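Local coordinates for type IV secretion system protein DotB (Yersinia pseudotuberculosis IP 31758, PDB 6GEF) that is thought to hydrolyse ATP as a hexameric motor of the type IVb secretion system, at residues V45-F48 and L49-E52; P137-Q141 and G142-A146; S196-R199 and Y200-N204; F304-S307 and V308-A311; F373-P376 and F377-A381. One frame throughout, in Å; residues are numbered along the deposited sequence.

Contact 1 (V45-F48 and L49-E52)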
loop_
_atom_site.group_PDB
_atom_site.type_symbol
_atom_site.label_atom_id
_atom_site.label_comp_id
_atom_site.label_asym_id
_atom_site.label_seq_id
_atom_site.Cartn_x
_atom_site.Cartn_y
_atom_site.Cartn_z
ATOM N N VAL A 45 -17.566 16.665 44.946
ATOM C CA VAL A 45 -17.038 17.491 43.879
ATOM C C VAL A 45 -17.300 18.938 44.180
ATOM O O VAL A 45 -16.539 19.834 43.729
ATOM C CB VAL A 45 -17.547 17.032 42.496
ATOM C CG1 VAL A 45 -17.976 15.581 42.542
ATOM C CG2 VAL A 45 -18.652 17.929 42.022
ATOM N N LEU A 46 -18.404 19.283 44.819
ATOM C CA LEU A 46 -18.654 20.662 45.257
ATOM C C LEU A 46 -17.707 21.065 46.388
ATOM O O LEU A 46 -17.266 22.212 46.433
ATOM C CB LEU A 46 -20.107 20.834 45.658
ATOM C CG LEU A 46 -21.106 21.060 44.526
ATOM C CD1 LEU A 46 -22.538 20.779 45.062
ATOM C CD2 LEU A 46 -20.965 22.487 43.991
ATOM N N GLU A 47 -17.407 20.162 47.296
ATOM C CA GLU A 47 -16.402 20.420 48.308
ATOM C C GLU A 47 -15.041 20.706 47.674
ATOM O O GLU A 47 -14.367 21.665 48.045
ATOM C CB GLU A 47 -16.333 19.242 49.302
ATOM C CG GLU A 47 -15.103 19.252 50.205
ATOM C CD GLU A 47 -14.977 20.508 50.999
ATOM O OE1 GLU A 47 -14.086 20.574 51.861
ATOM O OE2 GLU A 47 -15.761 21.463 50.787
ATOM N N PHE A 48 -14.595 19.844 46.783
ATOM C CA PHE A 48 -13.376 20.123 46.025
ATOM C C PHE A 48 -13.490 21.427 45.266
ATOM O O PHE A 48 -12.485 22.127 45.084
ATOM C CB PHE A 48 -13.041 18.953 45.081
ATOM C CG PHE A 48 -12.333 17.820 45.754
ATOM C CD1 PHE A 48 -11.271 18.056 46.601
ATOM C CD2 PHE A 48 -12.713 16.512 45.535
ATOM C CE1 PHE A 48 -10.593 17.002 47.218
ATOM C CE2 PHE A 48 -12.033 15.466 46.143
ATOM C CZ PHE A 48 -10.983 15.720 46.992
ATOM N N LEU A 49 -14.670 21.769 44.774
ATOM C CA LEU A 49 -14.827 22.989 43.974
ATOM C C LEU A 49 -14.706 24.227 44.819
ATOM O O LEU A 49 -14.202 25.251 44.364
ATOM C CB LEU A 49 -16.162 22.954 43.220
ATOM C CG LEU A 49 -16.281 23.885 42.013
ATOM C CD1 LEU A 49 -17.633 23.643 41.344
ATOM C CD2 LEU A 49 -16.108 25.312 42.426
ATOM N N ALA A 50 -15.177 24.198 46.059
ATOM C CA ALA A 50 -14.842 25.241 47.031
ATOM C C ALA A 50 -13.323 25.510 47.082
ATOM O O ALA A 50 -12.902 26.642 47.233
ATOM C CB ALA A 50 -15.387 24.890 48.403
ATOM N N HIS A 51 -12.542 24.466 46.945
ATOM C CA HIS A 51 -11.086 24.570 47.024
ATOM C C HIS A 51 -10.423 24.953 45.694
ATOM O O HIS A 51 -9.211 25.092 45.670
ATOM C CB HIS A 51 -10.472 23.260 47.535
ATOM C CG HIS A 51 -10.638 23.056 49.011
ATOM N ND1 HIS A 51 -9.750 23.587 49.919
ATOM C CD2 HIS A 51 -11.567 22.388 49.732
ATOM C CE1 HIS A 51 -10.130 23.270 51.139
ATOM N NE2 HIS A 51 -11.231 22.546 51.049
ATOM N N GLU A 52 -11.205 25.105 44.622
ATOM C CA GLU A 52 -10.689 25.467 43.323
ATOM C C GLU A 52 -9.734 24.387 42.798
ATOM O O GLU A 52 -8.742 24.695 42.080
ATOM C CB GLU A 52 -10.002 26.848 43.308
ATOM C CG GLU A 52 -10.821 27.981 43.888
ATOM C CD GLU A 52 -12.043 28.285 43.009
ATOM O OE1 GLU A 52 -11.832 28.430 41.778
ATOM O OE2 GLU A 52 -13.204 28.368 43.523
#

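Contact 2 (P137-Q141 and G142-A146)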
loop_
_atom_site.group_PDB
_atom_site.type_symbol
_atom_site.label_atom_id
_atom_site.label_comp_id
_atom_site.label_asym_id
_atom_site.label_seq_id
_atom_site.Cartn_x
_atom_site.Cartn_y
_atom_site.Cartn_z
ATOM N N PRO A 137 -9.386 2.074 32.064
ATOM C CA PRO A 137 -9.012 0.844 32.760
ATOM C C PRO A 137 -7.731 1.032 33.572
ATOM O O PRO A 137 -6.777 1.653 33.114
ATOM C CB PRO A 137 -8.787 -0.137 31.621
ATOM C CG PRO A 137 -9.614 0.342 30.503
ATOM C CD PRO A 137 -9.645 1.850 30.638
ATOM N N VAL A 138 -7.749 0.585 34.817
ATOM C CA VAL A 138 -6.538 0.356 35.593
ATOM C C VAL A 138 -6.586 -1.051 36.181
ATOM O O VAL A 138 -7.598 -1.765 36.095
ATOM C CB VAL A 138 -6.399 1.379 36.737
ATOM C CG1 VAL A 138 -6.249 2.785 36.162
ATOM C CG2 VAL A 138 -7.580 1.351 37.674
ATOM N N TYR A 139 -5.472 -1.480 36.743
ATOM C CA TYR A 139 -5.328 -2.810 37.329
ATOM C C TYR A 139 -4.821 -2.662 38.740
ATOM O O TYR A 139 -3.721 -2.118 38.963
ATOM C CB TYR A 139 -4.334 -3.671 36.529
ATOM C CG TYR A 139 -4.504 -5.145 36.736
ATOM C CD1 TYR A 139 -5.467 -5.858 36.008
ATOM C CD2 TYR A 139 -3.710 -5.842 37.642
ATOM C CE1 TYR A 139 -5.631 -7.229 36.207
ATOM C CE2 TYR A 139 -3.884 -7.217 37.833
ATOM C CZ TYR A 139 -4.844 -7.890 37.104
ATOM O OH TYR A 139 -4.997 -9.236 37.291
ATOM N N ILE A 140 -5.630 -3.088 39.717
ATOM C CA ILE A 140 -5.306 -2.920 41.134
ATOM C C ILE A 140 -5.618 -4.224 41.853
ATOM O O ILE A 140 -6.624 -4.892 41.547
ATOM C CB ILE A 140 -6.138 -1.767 41.738
ATOM C CG1 ILE A 140 -6.005 -0.494 40.917
ATOM C CG2 ILE A 140 -5.713 -1.531 43.200
ATOM C CD1 ILE A 140 -6.481 0.757 41.591
ATOM N N GLN A 141 -4.753 -4.605 42.784
ATOM C CA GLN A 141 -4.980 -5.781 43.637
ATOM C C GLN A 141 -5.441 -6.979 42.811
ATOM O O GLN A 141 -6.331 -7.724 43.207
ATOM C CB GLN A 141 -6.029 -5.488 44.758
ATOM C CG GLN A 141 -5.770 -4.242 45.566
ATOM C CD GLN A 141 -4.620 -4.334 46.527
ATOM O OE1 GLN A 141 -3.832 -5.294 46.541
ATOM N NE2 GLN A 141 -4.505 -3.308 47.349
ATOM N N GLY A 142 -4.833 -7.171 41.657
ATOM C CA GLY A 142 -5.044 -8.351 40.852
ATOM C C GLY A 142 -6.280 -8.347 39.978
ATOM O O GLY A 142 -6.596 -9.372 39.384
ATOM N N LYS A 143 -6.968 -7.227 39.876
ATOM C CA LYS A 143 -8.243 -7.167 39.159
ATOM C C LYS A 143 -8.349 -5.852 38.407
ATOM O O LYS A 143 -7.745 -4.859 38.802
ATOM C CB LYS A 143 -9.458 -7.302 40.118
ATOM C CG LYS A 143 -9.425 -8.575 40.941
ATOM C CD LYS A 143 -10.763 -9.263 41.108
ATOM C CE LYS A 143 -10.513 -10.655 41.692
ATOM N NZ LYS A 143 -11.721 -11.541 41.714
ATOM N N THR A 144 -9.124 -5.865 37.332
ATOM C CA THR A 144 -9.331 -4.679 36.525
ATOM C C THR A 144 -10.403 -3.799 37.161
ATOM O O THR A 144 -11.516 -4.262 37.462
ATOM C CB THR A 144 -9.773 -5.064 35.113
ATOM O OG1 THR A 144 -11.007 -5.750 35.168
ATOM C CG2 THR A 144 -8.757 -5.991 34.457
ATOM N N THR A 145 -10.054 -2.545 37.427
ATOM C CA THR A 145 -10.991 -1.547 37.891
ATOM C C THR A 145 -10.985 -0.359 36.931
ATOM O O THR A 145 -10.270 -0.322 35.952
ATOM C CB THR A 145 -10.654 -1.105 39.335
ATOM O OG1 THR A 145 -11.223 0.188 39.587
ATOM C CG2 THR A 145 -9.143 -1.030 39.531
ATOM N N ALA A 146 -11.822 0.626 37.251
ATOM C CA ALA A 146 -11.796 1.925 36.595
ATOM C C ALA A 146 -10.958 2.918 37.400
ATOM O O ALA A 146 -10.848 2.824 38.611
ATOM C CB ALA A 146 -13.229 2.439 36.451
#

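Contact 3 (S196-R199 and Y200-N204)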
loop_
_atom_site.group_PDB
_atom_site.type_symbol
_atom_site.label_atom_id
_atom_site.label_comp_id
_atom_site.label_asym_id
_atom_site.label_seq_id
_atom_site.Cartn_x
_atom_site.Cartn_y
_atom_site.Cartn_z
ATOM N N SER A 196 -8.767 35.197 27.731
ATOM C CA SER A 196 -8.818 36.542 28.322
ATOM C C SER A 196 -8.550 37.601 27.265
ATOM O O SER A 196 -9.286 38.582 27.160
ATOM C CB SER A 196 -7.812 36.644 29.473
ATOM O OG SER A 196 -8.266 35.917 30.600
ATOM N N ILE A 197 -7.507 37.411 26.468
ATOM C CA ILE A 197 -7.177 38.388 25.429
ATOM C C ILE A 197 -8.347 38.563 24.440
ATOM O O ILE A 197 -8.614 39.655 23.967
ATOM C CB ILE A 197 -5.879 38.006 24.696
ATOM C CG1 ILE A 197 -4.679 38.110 25.630
ATOM C CG2 ILE A 197 -5.681 38.890 23.476
ATOM C CD1 ILE A 197 -3.330 37.953 24.955
ATOM N N ILE A 198 -9.058 37.481 24.163
ATOM C CA ILE A 198 -10.156 37.527 23.216
ATOM C C ILE A 198 -11.384 38.243 23.826
ATOM O O ILE A 198 -12.069 38.990 23.131
ATOM C CB ILE A 198 -10.505 36.122 22.706
ATOM C CG1 ILE A 198 -9.398 35.601 21.802
ATOM C CG2 ILE A 198 -11.826 36.119 21.966
ATOM C CD1 ILE A 198 -9.554 34.185 21.302
ATOM N N ARG A 199 -11.669 37.999 25.100
ATOM C CA ARG A 199 -12.731 38.698 25.768
ATOM C C ARG A 199 -12.423 40.190 25.832
ATOM O O ARG A 199 -13.303 41.051 25.617
ATOM C CB ARG A 199 -12.988 38.119 27.153
ATOM C CG ARG A 199 -12.253 38.803 28.287
ATOM C CD ARG A 199 -12.918 38.559 29.602
ATOM N NE ARG A 199 -14.139 39.358 29.786
ATOM C CZ ARG A 199 -14.749 39.520 30.957
ATOM N NH1 ARG A 199 -14.299 38.921 32.052
ATOM N NH2 ARG A 199 -15.811 40.294 31.047
ATOM N N TYR A 200 -11.197 40.552 26.207
ATOM C CA TYR A 200 -10.750 41.933 26.100
ATOM C C TYR A 200 -10.994 42.496 24.703
ATOM O O TYR A 200 -11.553 43.590 24.552
ATOM C CB TYR A 200 -9.268 42.039 26.464
ATOM C CG TYR A 200 -8.700 43.432 26.299
ATOM C CD1 TYR A 200 -9.027 44.464 27.191
ATOM C CD2 TYR A 200 -7.795 43.711 25.273
ATOM C CE1 TYR A 200 -8.512 45.720 27.035
ATOM C CE2 TYR A 200 -7.289 44.976 25.087
ATOM C CZ TYR A 200 -7.634 45.986 25.988
ATOM O OH TYR A 200 -7.086 47.244 25.863
ATOM N N ILE A 201 -10.617 41.736 23.677
ATOM C CA ILE A 201 -10.779 42.204 22.308
ATOM C C ILE A 201 -12.238 42.509 22.014
ATOM O O ILE A 201 -12.571 43.600 21.524
ATOM C CB ILE A 201 -10.198 41.182 21.303
ATOM C CG1 ILE A 201 -8.688 41.344 21.199
ATOM C CG2 ILE A 201 -10.844 41.335 19.933
ATOM C CD1 ILE A 201 -8.048 40.379 20.223
ATOM N N MET A 202 -13.121 41.575 22.317
ATOM C CA MET A 202 -14.554 41.770 22.056
ATOM C C MET A 202 -15.114 42.959 22.853
ATOM O O MET A 202 -15.895 43.734 22.321
ATOM C CB MET A 202 -15.330 40.504 22.393
ATOM C CG MET A 202 -15.000 39.312 21.553
ATOM S SD MET A 202 -15.885 37.825 22.060
ATOM C CE MET A 202 -17.515 38.203 21.392
ATOM N N GLU A 203 -14.656 43.117 24.085
ATOM C CA GLU A 203 -15.299 44.079 24.986
ATOM C C GLU A 203 -14.785 45.510 24.780
ATOM O O GLU A 203 -15.538 46.451 24.946
ATOM C CB GLU A 203 -15.100 43.664 26.440
ATOM C CG GLU A 203 -15.929 42.473 26.866
ATOM C CD GLU A 203 -15.627 42.016 28.272
ATOM O OE1 GLU A 203 -16.448 41.275 28.859
ATOM O OE2 GLU A 203 -14.543 42.407 28.810
ATOM N N ASN A 204 -13.537 45.647 24.352
ATOM C CA ASN A 204 -12.891 46.953 24.238
ATOM C C ASN A 204 -12.659 47.302 22.776
ATOM O O ASN A 204 -12.846 46.482 21.888
ATOM C CB ASN A 204 -11.553 46.953 25.006
ATOM C CG ASN A 204 -11.702 46.723 26.482
ATOM O OD1 ASN A 204 -12.285 45.717 26.904
ATOM N ND2 ASN A 204 -11.161 47.619 27.264
#

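Contact 4 (F304-S307 and V308-A311)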
loop_
_atom_site.group_PDB
_atom_site.type_symbol
_atom_site.label_atom_id
_atom_site.label_comp_id
_atom_site.label_asym_id
_atom_site.label_seq_id
_atom_site.Cartn_x
_atom_site.Cartn_y
_atom_site.Cartn_z
ATOM N N PHE A 304 11.403 23.005 9.331
ATOM C CA PHE A 304 11.702 23.200 7.909
ATOM C C PHE A 304 13.079 22.640 7.587
ATOM O O PHE A 304 14.007 22.769 8.338
ATOM C CB PHE A 304 11.653 24.689 7.548
ATOM C CG PHE A 304 10.298 25.320 7.781
ATOM C CD1 PHE A 304 9.309 25.259 6.829
ATOM C CD2 PHE A 304 10.035 25.973 8.970
ATOM C CE1 PHE A 304 8.085 25.855 7.041
ATOM C CE2 PHE A 304 8.811 26.548 9.196
ATOM C CZ PHE A 304 7.834 26.497 8.234
ATOM N N ASP A 305 13.198 21.986 6.453
ATOM C CA ASP A 305 14.495 21.559 5.937
ATOM C C ASP A 305 15.350 22.761 5.571
ATOM O O ASP A 305 14.853 23.861 5.347
ATOM C CB ASP A 305 14.308 20.649 4.726
ATOM C CG ASP A 305 15.531 19.827 4.423
ATOM O OD1 ASP A 305 16.656 20.194 4.883
ATOM O OD2 ASP A 305 15.383 18.826 3.686
ATOM N N GLU A 306 16.658 22.544 5.514
ATOM C CA GLU A 306 17.604 23.621 5.222
ATOM C C GLU A 306 17.301 24.328 3.903
ATOM O O GLU A 306 17.319 25.572 3.852
ATOM C CB GLU A 306 19.031 23.131 5.227
ATOM C CG GLU A 306 19.557 22.616 6.548
ATOM C CD GLU A 306 20.943 21.995 6.446
ATOM O OE1 GLU A 306 21.745 22.248 5.461
ATOM O OE2 GLU A 306 21.237 21.207 7.406
ATOM N N SER A 307 16.953 23.554 2.877
ATOM C CA SER A 307 16.605 24.154 1.583
ATOM C C SER A 307 15.495 25.207 1.724
ATOM O O SER A 307 15.607 26.323 1.244
ATOM C CB SER A 307 16.174 23.078 0.589
ATOM O OG SER A 307 15.069 22.343 1.096
ATOM N N VAL A 308 14.444 24.861 2.452
ATOM C CA VAL A 308 13.327 25.782 2.638
ATOM C C VAL A 308 13.534 26.726 3.831
ATOM O O VAL A 308 12.760 27.650 4.017
ATOM C CB VAL A 308 11.982 25.011 2.804
ATOM C CG1 VAL A 308 10.807 25.944 2.983
ATOM C CG2 VAL A 308 11.753 24.062 1.643
ATOM N N ARG A 309 14.603 26.526 4.602
ATOM C CA ARG A 309 14.672 27.102 5.935
ATOM C C ARG A 309 14.946 28.597 5.930
ATOM O O ARG A 309 14.587 29.306 6.861
ATOM C CB ARG A 309 15.735 26.399 6.788
ATOM C CG ARG A 309 15.952 27.040 8.134
ATOM C CD ARG A 309 16.715 26.088 9.071
ATOM N NE ARG A 309 16.080 24.784 9.134
ATOM C CZ ARG A 309 16.575 23.757 9.796
ATOM N NH1 ARG A 309 17.718 23.864 10.455
ATOM N NH2 ARG A 309 15.939 22.577 9.834
ATOM N N GLY A 310 15.600 29.102 4.881
ATOM C CA GLY A 310 15.728 30.544 4.682
ATOM C C GLY A 310 14.399 31.233 4.465
ATOM O O GLY A 310 14.034 32.157 5.181
ATOM N N ALA A 311 13.670 30.786 3.457
ATOM C CA ALA A 311 12.310 31.275 3.219
ATOM C C ALA A 311 11.483 31.169 4.495
ATOM O O ALA A 311 10.755 32.101 4.850
ATOM C CB ALA A 311 11.667 30.494 2.081
#

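Contact 5 (F373-P376 and F377-A381)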
loop_
_atom_site.group_PDB
_atom_site.type_symbol
_atom_site.label_atom_id
_atom_site.label_comp_id
_atom_site.label_asym_id
_atom_site.label_seq_id
_atom_site.Cartn_x
_atom_site.Cartn_y
_atom_site.Cartn_z
ATOM N N PHE A 373 14.839 44.398 24.753
ATOM C CA PHE A 373 13.569 45.094 24.520
ATOM C C PHE A 373 12.345 44.395 25.074
ATOM O O PHE A 373 11.354 45.056 25.315
ATOM C CB PHE A 373 13.371 45.382 23.032
ATOM C CG PHE A 373 14.350 46.355 22.466
ATOM C CD1 PHE A 373 15.614 45.962 22.035
ATOM C CD2 PHE A 373 13.982 47.687 22.328
ATOM C CE1 PHE A 373 16.494 46.886 21.505
ATOM C CE2 PHE A 373 14.883 48.621 21.798
ATOM C CZ PHE A 373 16.134 48.212 21.388
ATOM N N GLY A 374 12.414 43.093 25.296
ATOM C CA GLY A 374 11.274 42.319 25.804
ATOM C C GLY A 374 11.260 42.239 27.321
ATOM O O GLY A 374 11.921 42.996 28.000
ATOM N N HIS A 375 10.485 41.298 27.831
ATOM C CA HIS A 375 10.401 40.991 29.250
ATOM C C HIS A 375 11.021 39.603 29.496
ATOM O O HIS A 375 10.324 38.607 29.443
ATOM C CB HIS A 375 8.931 41.041 29.704
ATOM C CG HIS A 375 8.768 40.956 31.204
ATOM N ND1 HIS A 375 8.465 42.050 31.974
ATOM C CD2 HIS A 375 8.901 39.918 32.062
ATOM C CE1 HIS A 375 8.399 41.690 33.238
ATOM N NE2 HIS A 375 8.655 40.402 33.313
ATOM N N PRO A 376 12.307 39.554 29.805
ATOM C CA PRO A 376 12.950 38.252 30.002
ATOM C C PRO A 376 12.475 37.562 31.270
ATOM O O PRO A 376 11.865 38.172 32.150
ATOM C CB PRO A 376 14.440 38.592 30.099
ATOM C CG PRO A 376 14.461 39.998 30.582
ATOM C CD PRO A 376 13.243 40.671 29.993
ATOM N N PHE A 377 12.746 36.265 31.352
ATOM C CA PHE A 377 12.369 35.495 32.524
ATOM C C PHE A 377 13.141 35.927 33.756
ATOM O O PHE A 377 12.594 35.888 34.870
ATOM C CB PHE A 377 12.540 34.000 32.272
ATOM C CG PHE A 377 11.294 33.332 31.764
ATOM C CD1 PHE A 377 10.021 33.700 32.247
ATOM C CD2 PHE A 377 11.381 32.324 30.814
ATOM C CE1 PHE A 377 8.904 33.090 31.768
ATOM C CE2 PHE A 377 10.243 31.710 30.339
ATOM C CZ PHE A 377 8.995 32.080 30.830
ATOM N N SER A 378 14.398 36.335 33.595
ATOM C CA SER A 378 15.151 36.895 34.712
ATOM C C SER A 378 14.456 38.156 35.281
ATOM O O SER A 378 14.327 38.297 36.484
ATOM C CB SER A 378 16.577 37.240 34.264
ATOM O OG SER A 378 16.580 38.083 33.138
ATOM N N LEU A 379 13.984 39.017 34.405
ATOM C CA LEU A 379 13.316 40.219 34.854
ATOM C C LEU A 379 11.989 39.902 35.511
ATOM O O LEU A 379 11.582 40.578 36.465
ATOM C CB LEU A 379 13.115 41.207 33.680
ATOM C CG LEU A 379 12.579 42.586 34.057
ATOM C CD1 LEU A 379 13.719 43.539 34.354
ATOM C CD2 LEU A 379 11.710 43.120 32.929
ATOM N N GLU A 380 11.258 38.916 35.018
ATOM C CA GLU A 380 10.002 38.530 35.642
ATOM C C GLU A 380 10.231 37.934 37.011
ATOM O O GLU A 380 9.480 38.226 37.970
ATOM C CB GLU A 380 9.231 37.557 34.745
ATOM C CG GLU A 380 7.863 37.190 35.275
ATOM C CD GLU A 380 6.819 38.274 35.000
ATOM O OE1 GLU A 380 7.160 39.471 35.082
ATOM O OE2 GLU A 380 5.661 37.933 34.694
ATOM N N ALA A 381 11.244 37.063 37.150
ATOM C CA ALA A 381 11.574 36.501 38.453
ATOM C C ALA A 381 12.035 37.583 39.423
ATOM O O ALA A 381 11.682 37.546 40.610
ATOM C CB ALA A 381 12.621 35.407 38.316
#

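Contact 1 (V45-F48 and L49-E52)
Helical backbone bonds carry most of the join between Val-45 to Phe-48 and Leu-49 to Glu-52, where helix 38-50 runs out. Leu-49 N donates to Val-45 O at 2.9 Å, and Ala-50 N to Leu-46 O, also at 2.9 Å. The end of the helix is a Schellman motif: Glu-52 turns to positive phi, its N bonds back to Leu-49 O at 3.0 Å, and His-51 N gives a weak bond to Phe-48 O.

Among the polar side chains, Glu-47 folds at chi2 (57°), which brings OE1 beside the imidazole edge of His-51, in the ring plane and 3.6 Å from NE2. Carboxylate and ring stand nearly perpendicular, and neither spends its bond on the other: Glu-47 OE2 pairs with Thr-27 OG1, and His-51 NE2 with Phe-25 O.

The apolar contact is slight, with Leu-46 CD2 and Leu-49 CD1 4.4 Å apart.

These leucines look onto the antiparallel sheet. Leu-49 rests on Phe-129 and Tyr-131 of strand 128-140, Leu-46 and Val-45 lean on Val-114 of strand 108-115, and Phe-48 reaches Ala-66 of strand 65-68.

Contact 2 (P137-Q141 and G142-A146)
Val-138 pairs with Thr-145, and Ile-140 with Lys-143, as antiparallel hydrogen-bonded pairs, two bonds each, Val-138 N to Thr-145 O being 2.9 Å; the axes of 137-140 and 143-146 run 134° apart, a strongly twisted pair.

On the face shared by Val-138, Ile-140 and Thr-145, one methyl does most of the touching. Thr-145 CG2 sits 3.4 Å from Val-138 CG2 and 3.5 Å from Ile-140 CG1. With chi1 of 158°, the OG1 branch of Thr-145 swings to its own carbonyl side and bonds to Ala-146 O at 2.8 Å, while CG2 is left facing the neighbouring strand.

The other face carries Tyr-139 and Thr-144. The tyrosine ring lies over the Gly-142 to Lys-143 peptide: Thr-144 CG2 meets its edge 3.6 Å from CD1, Lys-143 N stands over one face toward the rim, and OH comes 2.6 Å from Gly-142 O. Beyond the hairpin, the backbone of Tyr-139 hydrogen-bonds to the second subunit, and Pro-137 O bonds to Ser-236 OG there.

Ile-140 to Lys-143 is a type I' turn, with positive phi at Gln-141 and Gly-142: a classic two-residue beta hairpin, here closing strands 128-140 and 143-153 of the antiparallel sheet.

Contact 3 (S196-R199 and Y200-N204)
Two torsion patterns bring Arg-199 and Glu-203, one helical turn apart, into a salt bridge. Glu-203 puts CG opposite its carbonyl carbon (chi1 -73°) and then runs straight out, so that its carboxylate travels back along the helix. Arg-199 meets it by folding at chi3 (-76°), a bend that swings NE and NH2 toward the glutamate.

A single oxygen, Glu-203 OE1, takes both donors at the guanidinium edge. NH2 approaches OE1 on an almost straight N-H line, modelled at 2.5 Å, shorter than can be trusted at this resolution, whereas the NE bond to OE1, at 3.1 Å, is bent and weak. The two flat groups are turned 65° against each other, and the second oxygen, Glu-203 OE2, lies 3.2 Å from Arg-199 NE. The remaining nitrogen, NH1, has a weak bond to Pro-157 O.

Beneath it the helix is regular. Tyr-200 N bonds to Ser-196 O at 2.9 Å, and Ile-201, Met-202 and Glu-203 repeat the i to i-4 pattern. On the buried side Ile-197 CG2 lies 4.3 Å from Ile-201 CD1. Tyr-200 points elsewhere, its OH held by Asn-171 OD1.

Helix 187-203 starts within the probable Walker A motif, and the contact occupies its far end. There a carboxylate in the last turn is paired with an arginine of opposite charge, an interaction that would be expected to pin both side chains along the helix and keep the pair ionised, while Ile-197, Ile-198 and Ile-201 make the apolar packing on Phe-285 of strand 284-288.

Contact 4 (F304-S307 and V308-A311)
Phe-304 O is gripped twice by the Arg-309 side chain, whose NH2 and NE both reach it from one edge of the guanidinium. This clasp marks the N-terminal start of helix 306-319, the helix leading into strand 320-330 of the mixed sheet of the probable P-loop ATPase fold, so the arginine of the first turn folds back onto the carbonyl of the lead-in peptide. The NH2 bond, modelled at 2.5 Å, is the straighter one; NE donates at 3.0 Å with a bent, weak geometry. The oxygen lies close to the guanidinium plane, and Glu-306 N stands over one of its faces.

Arg-309 gets there by sending CG away from its backbone N toward the carbonyl side (chi1 174°) and then bending at chi3 (-52°), which turns the guanidinium back toward the peptide before the helix. Two acidic residues lie nearby without pairing with it: Asp-305 OD1 is 5.5 Å from NH2, and Glu-306 OE2 is 5.4 Å from NH1. Their field would probably favour the arginine's charge at this surface site.

The helix itself starts loosely, weakly bonded at about 306-307. Arg-309 N bonds to Glu-306 O at 3.0 Å, three residues back.

The Phe-304 ring packs on Lys-268, Ile-271 and Glu-272 of helix 268-280, while Glu-306 meets Ser-357 of the second subunit. The apolar touch across the contact is a single one: Val-308 CG1 sits 4.2 Å from Phe-304 CD1, obliquely to the ring.

Contact 5 (F373-P376 and F377-A381)
His-375 NE2 donates to Glu-380 OE1, modelled at 2.5 Å, a length doubtful at this resolution, joining the loop after helix 362-372 to the first turn of helix 377-386. The bond is bent, with an N-H to O angle of 122°: OE1 approaches the ring obliquely, and ring and carboxylate planes stand 82° apart. The second carboxylate oxygen is also taken, since OE2 accepts from Arg-340 N of strand 336-344. A fold at chi2 (79°) turns the Glu-380 carboxylate back toward the imidazole.

Main-chain partners are arranged around Pro-376, the N-cap residue. Its O receives Glu-380 N at 3.0 Å, the first i to i-4 bond of the helix, while Phe-377 N has a weak bond to Glu-341 OE2. The His-375 backbone bonds to Tyr-342 of strand 336-344.

Apolar groups hold the same histidine and proline. Leu-379 CD2 lies over one face of the His-375 ring, 3.8 Å from its centroid, a CH-pi contact; Leu-379 CB is 3.6 Å from Pro-376 CG. The ring of Tyr-342 also meets the imidazole.

If the NE2 bond holds, the imidazole would tend to be more easily protonated, and Glu-380 would tie helix start, loop and strand together.

Contact 3 is the buried one and contact 4 the surface one; contacts 1, 2 and 5 lie between. Contacts 1 and 2 both belong to the six-stranded antiparallel sheet, the first packing a helix end against it and the second closing two of its strands, with centres about 27 Å apart. Contacts 3, 4 and 5 lie round the mixed sheet of the probable ATPase fold. Contacts 1 and 3 deal with helix C-termini, contacts 4 and 5 with helix starts. Charge pairing joins the segments of contact 3, histidine-carboxylate bonding those of contact 5, and an arginine on a peptide oxygen those of contact 4. Contacts 2 and 4 also touch neighbouring subunits.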